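Local atomic coordinates of envelope glycoprotein (Thogoto virus, PDB entry 5XEA), a protein that probably attaches the virus to a host-cell receptor and then drives fusion of the viral and host membranes. Residues B[88-93]-B[114-119]; B[324-329]-B[342-347]; B[274-279]-B[412-417]; B[30-35]-B[200-205]. All coordinates share one frame; numbering follows the deposited sequence.

In the fold
The four contacts are strung along an elongated subunit of a trimeric class III fusion protein of the gp64 family. Contact 1, a two-stranded ribbon, and contact 2, at the C-terminal end of the long helix 282-327, lie on opposite sides of the chain's centre, their own centres about 100 Å apart. Contact 3 sits near the middle, about 34 Å from contact 1 and 70 Å from contact 2, centre to centre. Its nearest neighbour is contact 4, in a six-stranded sheet, with nearest atoms about 9 Å apart. Contacts 2 and 3 bracket helix 282-327, and both touch the other subunits. The T31 side chain of contact 4 is about 6 Å from a NAG of a glycan attached to the protein.

Contact 1 of 4, residues B[88-93]-B[114-119]; sequences QCSYGD and KHWAPR
C89-Y91 and H115-A117 pair as a two-stranded antiparallel ribbon whose axes approach to 4.7 Å. C89 and A117 form a hydrogen-bonded pair, S90 and W116 a non-hydrogen-bonded one. At Y91 the regular ladder gives way to a classic beta bulge: Y91 O accepts from both K114 N and H115 N, each at 2.9 Å, the first from above the carbonyl plane and the second within it. On the face shared with C89, the H115 CB methylene lies over the Y91 ring, 3.6 Å from its centroid, and A117 CB meets the edge of that ring. Y91 CG stands between its backbone N and carbonyl carbon (chi1 59°), which brings the ring across H115. On the other face S90 CB sits almost exactly above the centre of the W116 six-membered ring, at 3.7 Å from the centroid. W116 also meets W83 of helix 77-86, and C89 is tied by a disulfide to C142 of strand 133-156. Beyond the ribbon, D93 divides its carboxylate: OD2 takes K114 NZ on its syn side in a 2.6 Å salt bridge, and OD1 takes H115 NE2 on its anti side at 2.9 Å. With both oxygens engaged, the carboxylate is fixed in rotation; its bond to H115 requires a proton on NE2, and it joins K114 and H115 outside the strand pair.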
loop_
_atom_site.group_PDB
_atom_site.type_symbol
_atom_site.label_atom_id
_atom_site.label_comp_id
_atom_site.label_asym_id
_atom_site.label_seq_id
_atom_site.Cartn_x
_atom_site.Cartn_y
_atom_site.Cartn_z
ATOM N N GLN B 88 -9.923 -28.000 -20.654
ATOM C CA GLN B 88 -11.287 -28.510 -20.597
ATOM C C GLN B 88 -11.453 -29.350 -19.339
ATOM O O GLN B 88 -10.478 -29.840 -18.767
ATOM C CB GLN B 88 -11.641 -29.357 -21.828
ATOM C CG GLN B 88 -11.847 -28.564 -23.098
ATOM C CD GLN B 88 -12.520 -29.396 -24.171
ATOM O OE1 GLN B 88 -13.743 -29.332 -24.361
ATOM N NE2 GLN B 88 -11.727 -30.201 -24.869
ATOM N N CYS B 89 -12.704 -29.517 -18.914
ATOM C CA CYS B 89 -13.021 -30.362 -17.775
ATOM C C CYS B 89 -13.969 -31.473 -18.214
ATOM O O CYS B 89 -14.635 -31.384 -19.250
ATOM C CB CYS B 89 -13.638 -29.542 -16.621
ATOM S SG CYS B 89 -15.252 -28.683 -16.937
ATOM N N SER B 90 -14.031 -32.526 -17.413
ATOM C CA SER B 90 -14.921 -33.640 -17.691
ATOM C C SER B 90 -16.023 -33.725 -16.640
ATOM O O SER B 90 -15.908 -33.182 -15.539
ATOM C CB SER B 90 -14.150 -34.963 -17.748
ATOM O OG SER B 90 -13.573 -35.262 -16.495
ATOM N N TYR B 91 -17.087 -34.446 -16.986
ATOM C CA TYR B 91 -18.209 -34.624 -16.080
ATOM C C TYR B 91 -18.992 -35.867 -16.506
ATOM O O TYR B 91 -18.759 -36.435 -17.579
ATOM C CB TYR B 91 -19.077 -33.365 -16.044
ATOM C CG TYR B 91 -19.658 -32.938 -17.381
ATOM C CD1 TYR B 91 -20.906 -33.404 -17.795
ATOM C CD2 TYR B 91 -18.976 -32.052 -18.223
ATOM C CE1 TYR B 91 -21.457 -33.011 -19.008
ATOM C CE2 TYR B 91 -19.526 -31.650 -19.449
ATOM C CZ TYR B 91 -20.771 -32.135 -19.831
ATOM O OH TYR B 91 -21.347 -31.767 -21.032
ATOM N N GLY B 92 -19.929 -36.285 -15.642
ATOM C CA GLY B 92 -20.666 -37.519 -15.848
ATOM C C GLY B 92 -21.927 -37.330 -16.670
ATOM O O GLY B 92 -22.214 -36.254 -17.193
ATOM N N ASP B 93 -22.689 -38.420 -16.794
ATOM C CA ASP B 93 -23.973 -38.352 -17.480
ATOM C C ASP B 93 -24.962 -37.518 -16.678
ATOM O O ASP B 93 -24.948 -37.515 -15.447
ATOM C CB ASP B 93 -24.548 -39.756 -17.702
ATOM C CG ASP B 93 -23.733 -40.570 -18.700
ATOM O OD1 ASP B 93 -23.291 -39.993 -19.721
ATOM O OD2 ASP B 93 -23.529 -41.783 -18.457
ATOM N N LYS B 114 -17.086 -38.638 -18.450
ATOM C CA LYS B 114 -17.687 -39.121 -19.694
ATOM C C LYS B 114 -17.874 -38.044 -20.751
ATOM O O LYS B 114 -17.816 -38.357 -21.940
ATOM C CB LYS B 114 -19.056 -39.772 -19.427
ATOM C CG LYS B 114 -18.978 -40.995 -18.521
ATOM C CD LYS B 114 -20.317 -41.697 -18.369
ATOM C CE LYS B 114 -20.531 -42.748 -19.448
ATOM N NZ LYS B 114 -21.765 -43.535 -19.175
ATOM N N HIS B 115 -18.088 -36.793 -20.359
ATOM C CA HIS B 115 -18.246 -35.690 -21.294
ATOM C C HIS B 115 -17.153 -34.656 -21.044
ATOM O O HIS B 115 -16.473 -34.684 -20.013
ATOM C CB HIS B 115 -19.641 -35.084 -21.160
ATOM C CG HIS B 115 -20.730 -36.108 -21.272
ATOM N ND1 HIS B 115 -21.193 -36.561 -22.488
ATOM C CD2 HIS B 115 -21.398 -36.807 -20.322
ATOM C CE1 HIS B 115 -22.129 -37.468 -22.278
ATOM N NE2 HIS B 115 -22.271 -37.638 -20.976
ATOM N N TRP B 116 -16.962 -33.765 -22.024
ATOM C CA TRP B 116 -15.942 -32.728 -21.973
ATOM C C TRP B 116 -16.516 -31.400 -22.447
ATOM O O TRP B 116 -17.365 -31.347 -23.341
ATOM C CB TRP B 116 -14.712 -33.085 -22.836
ATOM C CG TRP B 116 -13.943 -34.248 -22.308
ATOM C CD1 TRP B 116 -14.163 -35.566 -22.582
ATOM C CD2 TRP B 116 -12.838 -34.206 -21.393
ATOM N NE1 TRP B 116 -13.263 -36.348 -21.896
ATOM C CE2 TRP B 116 -12.439 -35.538 -21.159
ATOM C CE3 TRP B 116 -12.155 -33.172 -20.745
ATOM C CZ2 TRP B 116 -11.382 -35.865 -20.309
ATOM C CZ3 TRP B 116 -11.106 -33.498 -19.901
ATOM C CH2 TRP B 116 -10.730 -34.833 -19.691
ATOM N N ALA B 117 -16.021 -30.329 -21.844
ATOM C CA ALA B 117 -16.422 -28.971 -22.179
ATOM C C ALA B 117 -15.376 -28.020 -21.602
ATOM O O ALA B 117 -14.637 -28.401 -20.689
ATOM C CB ALA B 117 -17.829 -28.651 -21.633
ATOM N N PRO B 118 -15.279 -26.793 -22.128
ATOM C CA PRO B 118 -14.368 -25.824 -21.493
ATOM C C PRO B 118 -14.780 -25.508 -20.067
ATOM O O PRO B 118 -13.921 -25.261 -19.212
ATOM C CB PRO B 118 -14.472 -24.582 -22.392
ATOM C CG PRO B 118 -15.355 -24.982 -23.565
ATOM C CD PRO B 118 -16.128 -26.166 -23.160
ATOM N N ARG B 119 -16.086 -25.513 -19.799
ATOM C CA ARG B 119 -16.675 -25.255 -18.495
ATOM C C ARG B 119 -18.098 -25.801 -18.514
ATOM O O ARG B 119 -18.714 -25.946 -19.572
ATOM C CB ARG B 119 -16.679 -23.765 -18.154
ATOM C CG ARG B 119 -17.470 -22.891 -19.120
ATOM C CD ARG B 119 -17.072 -21.431 -18.967
ATOM N NE ARG B 119 -15.620 -21.244 -19.052
ATOM C CZ ARG B 119 -14.936 -21.230 -20.194
ATOM N NH1 ARG B 119 -15.576 -21.405 -21.345
ATOM N NH2 ARG B 119 -13.617 -21.046 -20.191
#

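Contact 2 of 4, residues B[324-329]-B[342-347]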
loop_
_atom_site.group_PDB
_atom_site.type_symbol
_atom_site.label_atom_id
_atom_site.label_comp_id
_atom_site.label_asym_id
_atom_site.label_seq_id
_atom_site.Cartn_x
_atom_site.Cartn_y
_atom_site.Cartn_z
ATOM N N ILE B 324 46.218 37.888 0.674
ATOM C CA ILE B 324 47.371 37.332 -0.035
ATOM C C ILE B 324 47.608 38.075 -1.339
ATOM O O ILE B 324 48.754 38.275 -1.751
ATOM C CB ILE B 324 47.190 35.828 -0.309
ATOM C CG1 ILE B 324 46.754 35.103 0.944
ATOM C CG2 ILE B 324 48.504 35.222 -0.846
ATOM C CD1 ILE B 324 46.148 33.796 0.631
ATOM N N ALA B 325 46.528 38.453 -2.030
ATOM C CA ALA B 325 46.637 39.073 -3.345
ATOM C C ALA B 325 47.313 40.444 -3.296
ATOM O O ALA B 325 47.881 40.874 -4.307
ATOM C CB ALA B 325 45.246 39.197 -3.998
ATOM N N LYS B 326 47.260 41.146 -2.160
ATOM C CA LYS B 326 48.002 42.398 -2.051
ATOM C C LYS B 326 49.502 42.150 -2.138
ATOM O O LYS B 326 50.239 42.975 -2.689
ATOM C CB LYS B 326 47.650 43.114 -0.746
ATOM C CG LYS B 326 46.253 43.678 -0.720
ATOM C CD LYS B 326 45.939 44.308 0.617
ATOM C CE LYS B 326 44.495 44.788 0.677
ATOM N NZ LYS B 326 43.537 43.640 0.655
ATOM N N ILE B 327 49.957 41.005 -1.627
ATOM C CA ILE B 327 51.357 40.610 -1.736
ATOM C C ILE B 327 51.643 40.001 -3.105
ATOM O O ILE B 327 52.578 40.416 -3.798
ATOM C CB ILE B 327 51.707 39.631 -0.600
ATOM C CG1 ILE B 327 51.374 40.239 0.767
ATOM C CG2 ILE B 327 53.169 39.219 -0.684
ATOM C CD1 ILE B 327 51.505 39.267 1.926
ATOM N N ASP B 328 50.840 39.006 -3.519
ATOM C CA ASP B 328 51.045 38.282 -4.779
ATOM C C ASP B 328 50.070 38.803 -5.830
ATOM O O ASP B 328 48.944 38.309 -5.944
ATOM C CB ASP B 328 50.858 36.781 -4.589
ATOM C CG ASP B 328 51.099 35.991 -5.874
ATOM O OD1 ASP B 328 51.275 36.609 -6.955
ATOM O OD2 ASP B 328 51.110 34.742 -5.807
ATOM N N GLU B 329 50.533 39.751 -6.646
ATOM C CA GLU B 329 49.685 40.395 -7.641
ATOM C C GLU B 329 49.295 39.483 -8.801
ATOM O O GLU B 329 48.572 39.935 -9.691
ATOM C CB GLU B 329 50.381 41.652 -8.191
ATOM C CG GLU B 329 51.524 41.380 -9.159
ATOM C CD GLU B 329 52.781 40.849 -8.474
ATOM O OE1 GLU B 329 52.976 41.116 -7.263
ATOM O OE2 GLU B 329 53.571 40.151 -9.148
ATOM N N SER B 342 47.042 42.320 -10.394
ATOM C CA SER B 342 46.090 43.155 -9.674
ATOM C C SER B 342 46.795 44.276 -8.907
ATOM O O SER B 342 47.990 44.223 -8.637
ATOM C CB SER B 342 45.271 42.324 -8.695
ATOM O OG SER B 342 46.113 41.707 -7.741
ATOM N N ARG B 343 46.019 45.289 -8.542
ATOM C CA ARG B 343 46.516 46.396 -7.729
ATOM C C ARG B 343 45.367 46.825 -6.838
ATOM O O ARG B 343 44.362 47.348 -7.329
ATOM C CB ARG B 343 47.006 47.565 -8.586
ATOM C CG ARG B 343 47.451 48.769 -7.762
ATOM C CD ARG B 343 47.842 49.949 -8.657
ATOM N NE ARG B 343 48.833 49.573 -9.656
ATOM C CZ ARG B 343 50.148 49.675 -9.496
ATOM N NH1 ARG B 343 50.645 50.150 -8.362
ATOM N NH2 ARG B 343 50.964 49.297 -10.470
ATOM N N PHE B 344 45.498 46.598 -5.543
ATOM C CA PHE B 344 44.416 46.965 -4.647
ATOM C C PHE B 344 44.418 48.464 -4.415
ATOM O O PHE B 344 45.473 49.075 -4.213
ATOM C CB PHE B 344 44.523 46.201 -3.334
ATOM C CG PHE B 344 43.952 44.831 -3.425
ATOM C CD1 PHE B 344 42.669 44.567 -2.965
ATOM C CD2 PHE B 344 44.667 43.823 -4.048
ATOM C CE1 PHE B 344 42.134 43.307 -3.077
ATOM C CE2 PHE B 344 44.128 42.556 -4.166
ATOM C CZ PHE B 344 42.857 42.300 -3.679
ATOM N N ILE B 345 43.235 49.059 -4.504
ATOM C CA ILE B 345 43.059 50.470 -4.194
ATOM C C ILE B 345 42.313 50.677 -2.892
ATOM O O ILE B 345 42.233 51.821 -2.413
ATOM C CB ILE B 345 42.352 51.216 -5.343
ATOM C CG1 ILE B 345 40.913 50.732 -5.475
ATOM C CG2 ILE B 345 43.131 51.026 -6.646
ATOM C CD1 ILE B 345 40.141 51.434 -6.545
ATOM N N SER B 346 41.766 49.616 -2.311
ATOM C CA SER B 346 41.227 49.626 -0.958
ATOM C C SER B 346 41.368 48.214 -0.394
ATOM O O SER B 346 42.111 47.387 -0.938
ATOM C CB SER B 346 39.776 50.128 -0.962
ATOM O OG SER B 346 38.928 49.143 -1.508
ATOM N N GLU B 347 40.656 47.934 0.702
ATOM C CA GLU B 347 40.705 46.600 1.297
ATOM C C GLU B 347 40.217 45.553 0.316
ATOM O O GLU B 347 40.893 44.546 0.073
ATOM C CB GLU B 347 39.869 46.560 2.574
ATOM C CG GLU B 347 40.641 46.990 3.795
ATOM C CD GLU B 347 41.861 46.118 4.022
ATOM O OE1 GLU B 347 41.691 44.961 4.465
ATOM O OE2 GLU B 347 42.988 46.580 3.735
HETATM O O HOH W 1 47.470 42.912 -5.840
HETATM O O HOH W 2 43.228 42.658 3.011
HETATM O O HOH W 3 46.478 38.863 -7.247
#
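K326 NZ donates to E347 O at 2.9 Å, in the carbonyl plane and on a lone pair, while S342 N gives a similarly placed 2.9 Å bond to E329 O. These two bonds join the last turn of helix 282-327 and the loop after it to strand 342-344 and the turn that follows. The K326 ammonium also bonds to S322 O in its own helix and to a water that donates to E347 OE1. E347 OE2 stays beyond salt-bridge range of K326 NZ, and OE1 has a stronger partner in R334 of the third subunit. Two further waters meet at S342 OG: one donates to A325 O at 2.6 Å, the other to D328 O.

Outward from the polar groups, K326 passes over one face of the F344 ring at about a right angle. Its CG lies 4.0 Å from the ring centroid, and a bend at the last torsion (chi4 67°) returns NZ to 4.2 Å from the same centroid, a cation-pi contact. A325 CB packs against F344 CE2 at 3.5 Å, approaching obliquely. I332 of helix 331-335 touches A325, S342 and F344, and the F344 ring also meets that of F350. The lysine thus serves as both apolar cover and cation: its CG lies over the aromatic face, while two carbonyls, a water and the ring surround its charge, which E347 would probably help to stabilise.

Contact 3 of 4, residues B[274-279]-B[412-417]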
loop_
_atom_site.group_PDB
_atom_site.type_symbol
_atom_site.label_atom_id
_atom_site.label_comp_id
_atom_site.label_asym_id
_atom_site.label_seq_id
_atom_site.Cartn_x
_atom_site.Cartn_y
_atom_site.Cartn_z
ATOM N N SER B 274 1.231 -14.966 6.389
ATOM C CA SER B 274 2.110 -14.259 5.468
ATOM C C SER B 274 1.548 -12.868 5.195
ATOM O O SER B 274 0.340 -12.688 5.022
ATOM C CB SER B 274 2.247 -15.034 4.155
ATOM O OG SER B 274 2.878 -14.227 3.170
ATOM N N TRP B 275 2.436 -11.876 5.185
ATOM C CA TRP B 275 2.053 -10.517 4.843
ATOM C C TRP B 275 1.603 -10.381 3.396
ATOM O O TRP B 275 1.026 -9.349 3.038
ATOM C CB TRP B 275 3.235 -9.579 5.116
ATOM C CG TRP B 275 3.506 -9.387 6.585
ATOM C CD1 TRP B 275 4.682 -9.630 7.245
ATOM C CD2 TRP B 275 2.590 -8.885 7.570
ATOM N NE1 TRP B 275 4.546 -9.312 8.582
ATOM C CE2 TRP B 275 3.273 -8.854 8.803
ATOM C CE3 TRP B 275 1.257 -8.442 7.525
ATOM C CZ2 TRP B 275 2.674 -8.410 9.978
ATOM C CZ3 TRP B 275 0.655 -8.005 8.704
ATOM C CH2 TRP B 275 1.370 -7.992 9.912
ATOM N N THR B 276 1.871 -11.382 2.551
ATOM C CA THR B 276 1.402 -11.352 1.169
ATOM C C THR B 276 -0.118 -11.508 1.058
ATOM O O THR B 276 -0.658 -11.292 -0.030
ATOM C CB THR B 276 2.077 -12.456 0.349
ATOM O OG1 THR B 276 1.702 -13.743 0.871
ATOM C CG2 THR B 276 3.667 -12.315 0.355
ATOM N N VAL B 277 -0.819 -11.847 2.139
ATOM C CA VAL B 277 -2.282 -11.914 2.097
ATOM C C VAL B 277 -2.946 -10.820 2.917
ATOM O O VAL B 277 -4.176 -10.726 2.909
ATOM C CB VAL B 277 -2.820 -13.301 2.520
ATOM C CG1 VAL B 277 -2.173 -14.405 1.705
ATOM C CG2 VAL B 277 -2.625 -13.538 4.017
ATOM N N VAL B 278 -2.186 -9.971 3.598
ATOM C CA VAL B 278 -2.787 -8.926 4.423
ATOM C C VAL B 278 -2.892 -7.650 3.591
ATOM O O VAL B 278 -1.890 -7.129 3.098
ATOM C CB VAL B 278 -1.987 -8.697 5.714
ATOM C CG1 VAL B 278 -2.698 -7.652 6.585
ATOM C CG2 VAL B 278 -1.830 -10.004 6.496
ATOM N N THR B 279 -4.111 -7.140 3.451
ATOM C CA THR B 279 -4.379 -5.962 2.639
ATOM C C THR B 279 -3.856 -4.692 3.310
ATOM O O THR B 279 -4.142 -4.455 4.485
ATOM C CB THR B 279 -5.885 -5.827 2.445
ATOM O OG1 THR B 279 -6.378 -6.940 1.690
ATOM C CG2 THR B 279 -6.181 -4.528 1.749
ATOM N N ASP B 412 9.268 -3.490 -7.408
ATOM C CA ASP B 412 8.133 -4.198 -8.006
ATOM C C ASP B 412 7.134 -4.583 -6.927
ATOM O O ASP B 412 7.509 -5.056 -5.850
ATOM C CB ASP B 412 8.577 -5.462 -8.749
ATOM C CG ASP B 412 9.341 -5.161 -10.042
ATOM O OD1 ASP B 412 9.063 -4.125 -10.687
ATOM O OD2 ASP B 412 10.224 -5.968 -10.411
ATOM N N PHE B 413 5.862 -4.369 -7.208
ATOM C CA PHE B 413 4.813 -4.717 -6.268
ATOM C C PHE B 413 4.047 -5.912 -6.813
ATOM O O PHE B 413 3.831 -6.022 -8.023
ATOM C CB PHE B 413 3.891 -3.525 -6.022
ATOM C CG PHE B 413 4.621 -2.281 -5.602
ATOM C CD1 PHE B 413 5.388 -2.274 -4.444
ATOM C CD2 PHE B 413 4.533 -1.119 -6.363
ATOM C CE1 PHE B 413 6.066 -1.123 -4.053
ATOM C CE2 PHE B 413 5.194 0.037 -5.971
ATOM C CZ PHE B 413 5.955 0.033 -4.822
ATOM N N ARG B 414 3.656 -6.817 -5.920
ATOM C CA ARG B 414 3.052 -8.066 -6.347
ATOM C C ARG B 414 1.558 -8.166 -6.056
ATOM O O ARG B 414 0.894 -8.973 -6.702
ATOM C CB ARG B 414 3.776 -9.259 -5.695
ATOM C CG ARG B 414 5.297 -9.322 -6.029
ATOM C CD ARG B 414 5.951 -10.606 -5.525
ATOM N NE ARG B 414 6.012 -10.676 -4.069
ATOM C CZ ARG B 414 6.527 -11.701 -3.412
ATOM N NH1 ARG B 414 7.017 -12.710 -4.098
ATOM N NH2 ARG B 414 6.545 -11.724 -2.087
ATOM N N GLY B 415 1.023 -7.378 -5.124
ATOM C CA GLY B 415 -0.374 -7.467 -4.750
ATOM C C GLY B 415 -0.633 -8.637 -3.817
ATOM O O GLY B 415 0.231 -9.481 -3.582
ATOM N N THR B 416 -1.860 -8.704 -3.277
ATOM C CA THR B 416 -2.178 -9.816 -2.403
ATOM C C THR B 416 -2.354 -11.087 -3.224
ATOM O O THR B 416 -2.748 -11.056 -4.395
ATOM C CB THR B 416 -3.462 -9.564 -1.577
ATOM O OG1 THR B 416 -4.553 -9.302 -2.464
ATOM C CG2 THR B 416 -3.296 -8.402 -0.615
ATOM N N VAL B 417 -2.064 -12.217 -2.577
ATOM C CA VAL B 417 -2.298 -13.531 -3.173
ATOM C C VAL B 417 -3.749 -13.656 -3.641
ATOM O O VAL B 417 -4.022 -14.094 -4.774
ATOM C CB VAL B 417 -1.920 -14.633 -2.161
ATOM C CG1 VAL B 417 -2.229 -16.002 -2.698
ATOM C CG2 VAL B 417 -0.426 -14.536 -1.800
#
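Two irregular connections meet in the buried middle of the subunit: residues 274-279 lead toward the long helix 282-327, whereas residues 412-417 lead toward helix 421-437. Their touching parts run 85° apart, and a single backbone bond joins them, V417 N to T276 O at 3.1 Å, with the donor tilted 26° from the carbonyl plane. The same oxygen receives a CA-H...O contact from T416 CA at 3.2 Å. Around this bond the side chains touch. V417 CG2, anti to its carbonyl carbon, reaches T276 OG1 at 3.5 Å, while V417 CB lies 3.9 Å from V277 CG1; T276 and V277 thus meet neighbouring parts of one valine. T276 OG1 has a polar partner in S274 OG at 2.6 Å, where either hydroxyl could donate. T276 CG2 approaches R414 NH2 obliquely at 3.8 Å. That guanidinium NH2 bonds to N152 OD1 and forms a salt bridge with D283 of the third subunit, so the methyl lies beside a group already held by polar partners. T416 CG2 stands 4.1 Å from T279 OG1, and T416 OG1 bonds to S419 OG. This is a loop-to-loop junction beside the trimer axis, where T279 meets its copies in both other subunits. It belongs to the core of a trimeric class III fusion protein of the gp64 family, in which loops leading into the long central helix pack between subunits.

Contact 4 of 4, residues B[30-35]-B[200-205]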
loop_
_atom_site.group_PDB
_atom_site.type_symbol
_atom_site.label_atom_id
_atom_site.label_comp_id
_atom_site.label_asym_id
_atom_site.label_seq_id
_atom_site.Cartn_x
_atom_site.Cartn_y
_atom_site.Cartn_z
ATOM N N ALA B 30 28.264 -12.875 -0.674
ATOM C CA ALA B 30 27.193 -13.792 -0.330
ATOM C C ALA B 30 26.947 -14.745 -1.485
ATOM O O ALA B 30 27.234 -14.442 -2.647
ATOM C CB ALA B 30 25.900 -13.048 0.026
ATOM N N THR B 31 26.417 -15.910 -1.136
ATOM C CA THR B 31 25.853 -16.827 -2.111
ATOM C C THR B 31 24.387 -16.457 -2.300
ATOM O O THR B 31 23.618 -16.434 -1.334
ATOM C CB THR B 31 25.991 -18.276 -1.649
ATOM O OG1 THR B 31 27.364 -18.560 -1.345
ATOM C CG2 THR B 31 25.520 -19.217 -2.739
ATOM N N ARG B 32 24.015 -16.142 -3.531
ATOM C CA ARG B 32 22.658 -15.752 -3.861
ATOM C C ARG B 32 21.996 -16.860 -4.663
ATOM O O ARG B 32 22.590 -17.392 -5.607
ATOM C CB ARG B 32 22.640 -14.452 -4.652
ATOM C CG ARG B 32 21.250 -13.940 -4.881
ATOM C CD ARG B 32 21.277 -12.669 -5.654
ATOM N NE ARG B 32 21.563 -12.923 -7.051
ATOM C CZ ARG B 32 21.946 -11.980 -7.896
ATOM N NH1 ARG B 32 22.095 -10.734 -7.469
ATOM N NH2 ARG B 32 22.188 -12.281 -9.163
ATOM N N TYR B 33 20.764 -17.193 -4.294
ATOM C CA TYR B 33 19.945 -18.162 -5.013
ATOM C C TYR B 33 18.721 -17.447 -5.567
ATOM O O TYR B 33 17.943 -16.868 -4.802
ATOM C CB TYR B 33 19.514 -19.300 -4.096
ATOM C CG TYR B 33 20.641 -20.053 -3.443
ATOM C CD1 TYR B 33 21.168 -21.202 -4.029
ATOM C CD2 TYR B 33 21.172 -19.631 -2.231
ATOM C CE1 TYR B 33 22.207 -21.906 -3.426
ATOM C CE2 TYR B 33 22.200 -20.325 -1.621
ATOM C CZ TYR B 33 22.717 -21.462 -2.223
ATOM O OH TYR B 33 23.741 -22.151 -1.613
ATOM N N THR B 34 18.563 -17.470 -6.888
ATOM C CA THR B 34 17.409 -16.897 -7.566
ATOM C C THR B 34 16.826 -17.931 -8.526
ATOM O O THR B 34 17.347 -19.039 -8.669
ATOM C CB THR B 34 17.770 -15.614 -8.322
ATOM O OG1 THR B 34 18.768 -15.913 -9.307
ATOM C CG2 THR B 34 18.277 -14.542 -7.365
ATOM N N THR B 35 15.741 -17.551 -9.201
ATOM C CA THR B 35 15.009 -18.450 -10.080
ATOM C C THR B 35 14.981 -17.905 -11.503
ATOM O O THR B 35 15.069 -16.694 -11.738
ATOM C CB THR B 35 13.555 -18.689 -9.589
ATOM O OG1 THR B 35 12.904 -17.437 -9.349
ATOM C CG2 THR B 35 13.536 -19.513 -8.313
ATOM N N GLU B 200 24.889 -18.505 -7.192
ATOM C CA GLU B 200 25.756 -17.462 -7.727
ATOM C C GLU B 200 26.464 -16.739 -6.587
ATOM O O GLU B 200 25.862 -16.481 -5.538
ATOM C CB GLU B 200 24.942 -16.470 -8.565
ATOM C CG GLU B 200 25.754 -15.553 -9.447
ATOM C CD GLU B 200 24.868 -14.633 -10.271
ATOM O OE1 GLU B 200 23.675 -14.500 -9.925
ATOM O OE2 GLU B 200 25.354 -14.048 -11.263
ATOM N N GLU B 201 27.741 -16.416 -6.799
ATOM C CA GLU B 201 28.559 -15.720 -5.812
ATOM C C GLU B 201 28.572 -14.239 -6.159
ATOM O O GLU B 201 28.943 -13.865 -7.275
ATOM C CB GLU B 201 29.980 -16.284 -5.783
ATOM C CG GLU B 201 30.043 -17.799 -5.655
ATOM C CD GLU B 201 29.572 -18.294 -4.300
ATOM O OE1 GLU B 201 29.644 -17.516 -3.328
ATOM O OE2 GLU B 201 29.129 -19.460 -4.207
ATOM N N VAL B 202 28.164 -13.401 -5.206
ATOM C CA VAL B 202 27.884 -12.000 -5.490
ATOM C C VAL B 202 28.511 -11.117 -4.423
ATOM O O VAL B 202 28.830 -11.553 -3.316
ATOM C CB VAL B 202 26.364 -11.698 -5.571
ATOM C CG1 VAL B 202 25.699 -12.460 -6.716
ATOM C CG2 VAL B 202 25.703 -12.009 -4.245
ATOM N N LYS B 203 28.641 -9.846 -4.770
ATOM C CA LYS B 203 28.964 -8.789 -3.825
ATOM C C LYS B 203 27.763 -7.858 -3.728
ATOM O O LYS B 203 27.223 -7.422 -4.751
ATOM C CB LYS B 203 30.206 -8.014 -4.272
ATOM C CG LYS B 203 31.402 -8.890 -4.581
ATOM C CD LYS B 203 32.179 -9.214 -3.324
ATOM C CE LYS B 203 33.443 -9.976 -3.665
ATOM N NZ LYS B 203 34.102 -9.363 -4.847
ATOM N N ILE B 204 27.346 -7.554 -2.506
ATOM C CA ILE B 204 26.122 -6.802 -2.267
ATOM C C ILE B 204 26.456 -5.554 -1.466
ATOM O O ILE B 204 27.074 -5.640 -0.399
ATOM C CB ILE B 204 25.077 -7.669 -1.546
ATOM C CG1 ILE B 204 24.464 -8.627 -2.552
ATOM C CG2 ILE B 204 24.007 -6.818 -0.904
ATOM C CD1 ILE B 204 24.017 -9.895 -1.936
ATOM N N SER B 205 26.053 -4.398 -1.986
ATOM C CA SER B 205 26.225 -3.152 -1.261
ATOM C C SER B 205 25.204 -3.060 -0.134
ATOM O O SER B 205 23.996 -3.233 -0.352
ATOM C CB SER B 205 26.097 -1.960 -2.206
ATOM O OG SER B 205 24.857 -1.976 -2.895
#
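With CG anti to the backbone N in both R32 and E200 (chi1 -174° and -165°), the two side chains run alongside each other on one face of an antiparallel sheet. Strands 24-35 and 197-209 are central neighbours in this six-stranded sheet. A bend at chi3 of R32 (75°) turns the guanidinium toward E200: NH2 meets OE1 at 2.8 Å in a salt bridge whose hydrogen bond is weak, being strongly bent at the hydrogen. The guanidinium and carboxylate planes are steeply inclined to each other. R32 NH1 has a second charged partner in D226. Backbone bonds set the register. A30 and V202 exchange both of theirs, and R32 N donates to E200 O at 2.7 Å, nearly straight. On the sheet face that carries R32 and V202, A30 CB touches I204 CD1 at 4.2 Å. T31 and E201 form the non-hydrogen-bonded pair, their side chains side by side on the other face, where T31 OG1 donates to E201 OE1 at 3.2 Å. V202 crosses R32 at about a right angle: its CG2 lies 3.9 Å from R32 CB, and its CG1 sits over the centre of the guanidinium, 3.9 Å above the plane.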